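Local coordinates for VWFA domain-containing protein (Bacteroides thetaiotaomicron, PDB 3IBS), which is of unknown function but is probably a membrane protein, here represented by its magnesium-binding von Willebrand factor type A domain, at residues S206-I209 with S210-A213. Sequence-based numbering, arbitrary orientation.
Sequences SQEI and SKMA
Ser206 and Ser210 meet one turn apart on the helix 200-214, the last helix of this von Willebrand factor type A domain. The fold is an alpha/beta sandwich with a central, mostly parallel sheet, and this helix packs on one face of it, away from the magnesium site.

Four consecutive i to i+4 backbone hydrogen bonds join the two successive turns. They run from Ser210 N to Ser206 O and Lys211 N to Gln207 O, both 2.9 Å, and from Met212 N to Glu208 O and Ala213 N to Ile209 O, both 3.0 Å. Ser210 N to Ser206 O is the straightest of the four, with an N-H...O angle of 164°.

Ser206 O takes a second bond, from Ser210 OG at 3.0 Å. The hydroxyl and the Ser210 amide approach this oxygen from opposite faces of its carbonyl plane. Ser210 OG sits beside its own backbone N (chi1 -66°), which turns it back toward the preceding turn. With an alanine here, Ser206 O would probably lose its second donor and be left with the amide alone. Ser206 OG turns elsewhere, to Gln202 NE2.

The apolar contacts lie on the sheet side. Ile209 CG2 and Met212 CE, the methyl of a selenomethionine, are loosely apposed at 4.5 Å. Ile209 also touches Ile116, and Met212 touches Ala114, both on the strand 113-119. Val12 meets both side chains and Ala213.

The side chains of Gln207 and Glu208 each cross that of Lys211. Gln207 and Lys211 are exposed, while Glu208 also touches Gln141 of strand 140-147. Gln207 OE1 comes within 4.1 Å of Lys211 CB. The Glu208 carboxylate meets the aliphatic part of Lys211 rather than its ammonium group. Opposite charge may still favour the pairing, but Glu208 OE1 lies 5.2 Å from Lys211 NZ and only 3.9 Å from Lys211 CE.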
loop_
_atom_site.group_PDB
_atom_site.type_symbol
_atom_site.label_atom_id
_atom_site.label_comp_id
_atom_site.label_asym_id
_atom_site.label_seq_id
_atom_site.Cartn_x
_atom_site.Cartn_y
_atom_site.Cartn_z
ATOM N N SER A 206 -2.948 3.340 30.880
ATOM C CA SER A 206 -2.458 4.087 32.041
ATOM C C SER A 206 -3.474 4.062 33.193
ATOM O O SER A 206 -3.092 4.061 34.368
ATOM C CB SER A 206 -2.076 5.527 31.671
ATOM O OG SER A 206 -0.856 5.558 30.926
ATOM N N GLN A 207 -4.760 4.024 32.846
ATOM C CA GLN A 207 -5.826 3.914 33.825
ATOM C C GLN A 207 -5.753 2.569 34.526
ATOM O O GLN A 207 -5.887 2.495 35.744
ATOM C CB GLN A 207 -7.200 4.101 33.152
ATOM C CG GLN A 207 -8.421 3.781 34.034
ATOM C CD GLN A 207 -8.409 4.532 35.362
ATOM O OE1 GLN A 207 -8.541 3.930 36.440
ATOM N NE2 GLN A 207 -8.233 5.853 35.295
ATOM N N GLU A 208 -5.544 1.512 33.741
ATOM C CA GLU A 208 -5.429 0.150 34.265
ATOM C C GLU A 208 -4.236 0.036 35.213
ATOM O O GLU A 208 -4.342 -0.565 36.289
ATOM C CB GLU A 208 -5.315 -0.852 33.109
ATOM C CG GLU A 208 -5.027 -2.287 33.522
ATOM C CD GLU A 208 -6.168 -2.946 34.292
ATOM O OE1 GLU A 208 -7.304 -2.417 34.273
ATOM O OE2 GLU A 208 -5.925 -4.006 34.915
ATOM N N ILE A 209 -3.103 0.606 34.801
ATOM C CA ILE A 209 -1.902 0.644 35.643
ATOM C C ILE A 209 -2.170 1.392 36.963
ATOM O O ILE A 209 -1.827 0.880 38.040
ATOM C CB ILE A 209 -0.698 1.250 34.898
ATOM C CG1 ILE A 209 -0.265 0.331 33.743
ATOM C CG2 ILE A 209 0.493 1.473 35.855
ATOM C CD1 ILE A 209 0.575 1.038 32.688
ATOM N N SER A 210 -2.795 2.575 36.878
ATOM C CA SER A 210 -3.193 3.353 38.069
ATOM C C SER A 210 -4.135 2.609 39.010
ATOM O O SER A 210 -4.018 2.727 40.227
ATOM C CB SER A 210 -3.858 4.673 37.670
ATOM O OG SER A 210 -2.927 5.516 37.023
ATOM N N LYS A 211 -5.080 1.878 38.429
ATOM C CA LYS A 211 -6.053 1.072 39.169
ATOM C C LYS A 211 -5.347 -0.062 39.932
ATOM O O LYS A 211 -5.672 -0.354 41.085
ATOM C CB LYS A 211 -7.090 0.529 38.177
ATOM C CG LYS A 211 -8.201 -0.344 38.734
ATOM C CD LYS A 211 -9.141 -0.699 37.583
ATOM C CE LYS A 211 -9.408 -2.202 37.500
ATOM N NZ LYS A 211 -10.364 -2.673 38.524
HETATM N N MSE A 212 -4.359 -0.670 39.282
HETATM C CA MSE A 212 -3.548 -1.720 39.882
HETATM C C MSE A 212 -2.720 -1.197 41.064
HETATM O O MSE A 212 -2.643 -1.848 42.116
HETATM C CB MSE A 212 -2.651 -2.347 38.810
HETATM C CG MSE A 212 -1.859 -3.538 39.271
HETATM SE SE MSE A 212 -0.821 -4.271 37.802
HETATM C CE MSE A 212 0.328 -2.736 37.392
ATOM N N ALA A 213 -2.136 -0.010 40.895
ATOM C CA ALA A 213 -1.298 0.618 41.925
ATOM C C ALA A 213 -2.086 0.999 43.171
ATOM O O ALA A 213 -1.542 1.009 44.278
ATOM C CB ALA A 213 -0.597 1.844 41.363
#